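Local coordinates for protein putative peptidase (Chlamydophila abortus, PDB 3CE2) that is a putative zinc metallopeptidase of the M3B oligopeptidase F family, probably cleaving a variety of small peptides, at residues Ala544-Leu549 with Cys597-Lys602; Leu549-Asn554 with Ile592-Cys597. One frame throughout, in Å; residues are numbered along the deposited sequence.

Overall arrangement
Two long helices near the C terminus illustrate how one helix crossing can have a buried half and a surface half. Coming from the N terminus, the chain first runs along helix 536-553, giving Ala544-Leu549 to contact 1 and then Leu549-Asn554 to contact 2. It continues through helices 559-567 and 575-581 before returning along helix 590-607, where Ile592-Cys597 meets the later piece and Cys597-Lys602 the earlier one. The loop closed by contact 2 therefore nests within that of contact 1. Their centres lie about 4 Å apart, and Leu549 and Cys597 belong to both. Contact 1 faces the helical core of the peptidase; contact 2 faces outward.

Contact 1. Residues Ala544-Leu549 with Cys597-Lys602; sequences AALCFL and CFIEKK
Leu546 sets a methyl over the ring of Phe598, part of a buried helix-helix crossing in the all-helical part of this M3 peptidase. Its CD2 stands 4.0 Å from the ring centroid and 18° off the normal, a CH-pi contact displaced toward the CD2 and CE2 rim. The other branch of the leucine turns to Ile599, where Leu546 CD1 meets Ile599 CD1 at 4.1 Å, so the two methyls of one residue divide between neighbouring residues of the opposing helix. One turn on, Leu549 supports the ring from an oblique direction. Phe598 reaches into this group because its CG is anti to the backbone N (chi1 -176°). With the short axes crossing at 78° and 10.3 Å apart, 544-549 and 597-602 meet through these four apolar side chains.

Further out, helix 431-447 takes Ala545 on Thr434 and Leu549 on Met438, while helix 451-487 backs Ile599 through Leu462 and Ile465. Helix 431-447 directly follows the zinc ligand Glu430, whose side chain is about 11 Å from that of Leu546. On the same side of the ring plane as the Leu546 methyl, but oblique and beyond the far rim, Leu549 CD2 meets Phe598 CE1 at 3.7 Å.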
# COMPACT_ATOMS: atom_id res chain seq x y z
N ALA A 544 11.26 2.12 -6.68
CA ALA A 544 12.14 1.01 -6.29
C ALA A 544 11.90 -0.23 -7.14
O ALA A 544 12.86 -0.90 -7.54
CB ALA A 544 11.96 0.68 -4.84
N ALA A 545 10.63 -0.54 -7.41
CA ALA A 545 10.27 -1.74 -8.17
C ALA A 545 10.84 -1.63 -9.58
O ALA A 545 11.42 -2.59 -10.10
CB ALA A 545 8.77 -1.90 -8.23
N LEU A 546 10.67 -0.45 -10.19
CA LEU A 546 11.14 -0.21 -11.53
C LEU A 546 12.67 -0.23 -11.62
O LEU A 546 13.23 -0.73 -12.59
CB LEU A 546 10.58 1.11 -12.05
CG LEU A 546 9.09 1.08 -12.33
CD1 LEU A 546 8.73 2.39 -12.93
CD2 LEU A 546 8.73 -0.04 -13.27
N CYS A 547 13.32 0.31 -10.60
CA CYS A 547 14.77 0.27 -10.50
C CYS A 547 15.29 -1.15 -10.44
O CYS A 547 16.07 -1.57 -11.28
CB CYS A 547 15.23 1.02 -9.26
SG CYS A 547 17.02 1.04 -9.01
N PHE A 548 14.86 -1.90 -9.44
CA PHE A 548 15.21 -3.32 -9.32
C PHE A 548 14.97 -4.05 -10.62
O PHE A 548 15.82 -4.80 -11.10
CB PHE A 548 14.35 -3.96 -8.26
CG PHE A 548 14.92 -3.87 -6.90
CD1 PHE A 548 16.24 -4.25 -6.66
CD2 PHE A 548 14.15 -3.46 -5.84
CE1 PHE A 548 16.77 -4.19 -5.40
CE2 PHE A 548 14.67 -3.40 -4.57
CZ PHE A 548 15.97 -3.75 -4.35
N LEU A 549 13.81 -3.82 -11.20
CA LEU A 549 13.44 -4.52 -12.44
C LEU A 549 14.36 -4.18 -13.62
O LEU A 549 14.81 -5.08 -14.35
CB LEU A 549 11.97 -4.24 -12.78
CG LEU A 549 11.50 -4.92 -14.05
CD1 LEU A 549 11.74 -6.43 -13.99
CD2 LEU A 549 10.04 -4.60 -14.33
N CYS A 597 14.47 5.61 -16.80
CA CYS A 597 14.97 4.85 -17.95
C CYS A 597 13.96 3.85 -18.46
O CYS A 597 13.66 3.79 -19.65
CB CYS A 597 16.26 4.13 -17.60
SG CYS A 597 17.66 5.27 -17.51
N PHE A 598 13.44 3.06 -17.54
CA PHE A 598 12.43 2.08 -17.87
C PHE A 598 11.23 2.74 -18.55
O PHE A 598 10.71 2.23 -19.54
CB PHE A 598 11.99 1.39 -16.58
CG PHE A 598 11.01 0.28 -16.79
CD1 PHE A 598 11.44 -1.04 -16.80
CD2 PHE A 598 9.66 0.56 -16.98
CE1 PHE A 598 10.54 -2.07 -17.00
CE2 PHE A 598 8.75 -0.47 -17.19
CZ PHE A 598 9.19 -1.78 -17.20
N ILE A 599 10.80 3.87 -18.01
CA ILE A 599 9.61 4.51 -18.53
C ILE A 599 9.89 5.05 -19.93
O ILE A 599 9.11 4.84 -20.85
CB ILE A 599 9.15 5.61 -17.57
CG1 ILE A 599 8.74 4.97 -16.24
CG2 ILE A 599 8.01 6.39 -18.13
CD1 ILE A 599 8.80 5.90 -15.10
N GLU A 600 11.04 5.71 -20.08
CA GLU A 600 11.44 6.26 -21.36
C GLU A 600 11.44 5.20 -22.42
O GLU A 600 10.97 5.41 -23.55
CB GLU A 600 12.83 6.85 -21.25
CG GLU A 600 13.35 7.49 -22.51
CD GLU A 600 12.75 8.86 -22.74
OE1 GLU A 600 12.87 9.72 -21.85
OE2 GLU A 600 12.17 9.06 -23.84
N LYS A 601 11.97 4.03 -22.07
CA LYS A 601 12.06 2.97 -23.05
C LYS A 601 10.67 2.59 -23.53
O LYS A 601 10.45 2.35 -24.71
CB LYS A 601 12.76 1.76 -22.48
CG LYS A 601 13.12 0.79 -23.54
CD LYS A 601 13.38 -0.58 -22.98
CE LYS A 601 13.46 -1.58 -24.13
NZ LYS A 601 13.04 -2.94 -23.74
N LYS A 602 9.73 2.54 -22.59
CA LYS A 602 8.39 2.07 -22.90
C LYS A 602 7.64 3.12 -23.72
O LYS A 602 6.89 2.77 -24.63
CB LYS A 602 7.63 1.77 -21.61
CG LYS A 602 8.10 0.56 -20.88
CD LYS A 602 7.42 -0.68 -21.37
CE LYS A 602 7.99 -1.92 -20.72
NZ LYS A 602 9.18 -2.33 -21.51

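Contact 2. Residues Leu549-Asn554 with Ile592-Cys597; sequences LEKILN and IQKAFC
Glu550 and Lys594 meet through their aliphatic parts, a worked case of charged residues packing by their carbons. The close part lies near the backbones, where the CA atoms of the two residues come within 6.6 Å. Here the side chains cross at about a right angle, with Glu550 CG 4.0 Å from Lys594 CD, and the same Glu550 CG sits 3.9 Å from the carbonyl oxygen Lys594 O. Inward, Ala595 rests on Leu546 and Ile592 on Ile543, both of helix 536-553.

The outer side is more exposed and polar, with charged ends that do not meet. Lys551 CG lies only loosely against Lys594 CE, at 4.3 Å. Glu550 leaves its helix with CG anti to the backbone N and then bends at chi2 (79°), which swings the carboxylate along the partner helix until Glu550 OE2 lies 3.8 Å from Cys597 CB, on an exposed residue one turn further along helix 590-607. Glu550 OE2 and Lys594 NZ remain 5.0 Å apart, enough for some long-range attraction perhaps. The lysine instead forms its salt bridge with Glu556, just beyond the end of helix 536-553, tying helix 590-607 to the chain that leaves that helix.

With short axes 9.6 Å apart and inclined at 65°, this is the solvent-facing margin of a steep helix-helix crossing in the C-terminal helical region of an M3 peptidase.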
# COMPACT_ATOMS: atom_id res chain seq x y z
N LEU A 549 13.81 -3.82 -11.20
CA LEU A 549 13.44 -4.52 -12.44
C LEU A 549 14.36 -4.18 -13.62
O LEU A 549 14.81 -5.08 -14.35
CB LEU A 549 11.97 -4.24 -12.78
CG LEU A 549 11.50 -4.92 -14.05
CD1 LEU A 549 11.74 -6.43 -13.99
CD2 LEU A 549 10.04 -4.60 -14.33
N GLU A 550 14.65 -2.90 -13.80
CA GLU A 550 15.50 -2.45 -14.91
C GLU A 550 16.89 -3.09 -14.82
O GLU A 550 17.40 -3.62 -15.81
CB GLU A 550 15.60 -0.93 -14.91
CG GLU A 550 16.49 -0.34 -16.01
CD GLU A 550 15.81 -0.28 -17.37
OE1 GLU A 550 14.73 -0.91 -17.55
OE2 GLU A 550 16.35 0.41 -18.26
N LYS A 551 17.49 -3.08 -13.63
CA LYS A 551 18.77 -3.74 -13.42
C LYS A 551 18.68 -5.21 -13.78
O LYS A 551 19.61 -5.76 -14.38
CB LYS A 551 19.22 -3.58 -11.97
CG LYS A 551 19.56 -2.15 -11.58
CD LYS A 551 20.01 -2.03 -10.11
CE LYS A 551 20.72 -0.69 -9.92
NZ LYS A 551 20.55 -0.09 -8.56
N ILE A 552 17.57 -5.86 -13.43
CA ILE A 552 17.46 -7.28 -13.67
C ILE A 552 17.31 -7.55 -15.16
O ILE A 552 17.91 -8.48 -15.68
CB ILE A 552 16.28 -7.91 -12.88
CG1 ILE A 552 16.66 -8.07 -11.42
CG2 ILE A 552 15.86 -9.27 -13.48
CD1 ILE A 552 15.46 -8.06 -10.49
N LEU A 553 16.52 -6.74 -15.86
CA LEU A 553 16.36 -6.99 -17.30
C LEU A 553 17.62 -6.68 -18.13
O LEU A 553 17.72 -7.05 -19.28
CB LEU A 553 15.15 -6.25 -17.87
CG LEU A 553 13.80 -6.66 -17.27
CD1 LEU A 553 12.71 -5.59 -17.54
CD2 LEU A 553 13.39 -8.05 -17.77
N ASN A 554 18.59 -6.00 -17.53
CA ASN A 554 19.84 -5.67 -18.20
C ASN A 554 21.06 -6.41 -17.67
O ASN A 554 22.18 -6.16 -18.11
CB ASN A 554 20.07 -4.17 -18.10
CG ASN A 554 19.14 -3.40 -18.98
OD1 ASN A 554 18.91 -3.77 -20.14
ND2 ASN A 554 18.59 -2.31 -18.45
N ILE A 592 15.86 6.62 -8.91
CA ILE A 592 14.84 7.28 -9.73
C ILE A 592 15.25 7.43 -11.20
O ILE A 592 14.39 7.44 -12.08
CB ILE A 592 14.38 8.61 -9.15
CG1 ILE A 592 13.05 8.98 -9.80
CG2 ILE A 592 15.44 9.66 -9.34
CD1 ILE A 592 12.37 10.20 -9.23
N GLN A 593 16.54 7.50 -11.47
CA GLN A 593 16.99 7.59 -12.85
C GLN A 593 16.81 6.26 -13.56
O GLN A 593 16.45 6.22 -14.75
CB GLN A 593 18.43 8.05 -12.92
CG GLN A 593 18.57 9.50 -12.52
CD GLN A 593 19.92 10.07 -12.88
OE1 GLN A 593 20.96 9.47 -12.61
NE2 GLN A 593 19.90 11.26 -13.51
N LYS A 594 17.02 5.18 -12.82
CA LYS A 594 16.78 3.84 -13.36
C LYS A 594 15.28 3.64 -13.66
O LYS A 594 14.90 3.01 -14.66
CB LYS A 594 17.29 2.77 -12.40
CG LYS A 594 18.76 2.41 -12.54
CD LYS A 594 19.02 1.91 -13.96
CE LYS A 594 20.35 1.19 -14.10
NZ LYS A 594 20.55 0.85 -15.54
N ALA A 595 14.44 4.19 -12.80
CA ALA A 595 13.01 4.12 -13.03
C ALA A 595 12.67 4.87 -14.31
O ALA A 595 12.01 4.32 -15.20
CB ALA A 595 12.26 4.73 -11.85
N PHE A 596 13.12 6.11 -14.39
CA PHE A 596 12.85 6.93 -15.57
C PHE A 596 13.34 6.28 -16.87
O PHE A 596 12.68 6.37 -17.92
CB PHE A 596 13.45 8.31 -15.40
CG PHE A 596 12.71 9.17 -14.43
CD1 PHE A 596 11.36 9.00 -14.22
CD2 PHE A 596 13.35 10.19 -13.76
CE1 PHE A 596 10.67 9.81 -13.35
CE2 PHE A 596 12.66 11.01 -12.88
CZ PHE A 596 11.31 10.80 -12.68
N CYS A 597 14.47 5.61 -16.80
CA CYS A 597 14.97 4.85 -17.95
C CYS A 597 13.96 3.85 -18.46
O CYS A 597 13.66 3.79 -19.65
CB CYS A 597 16.26 4.13 -17.60
SG CYS A 597 17.66 5.27 -17.51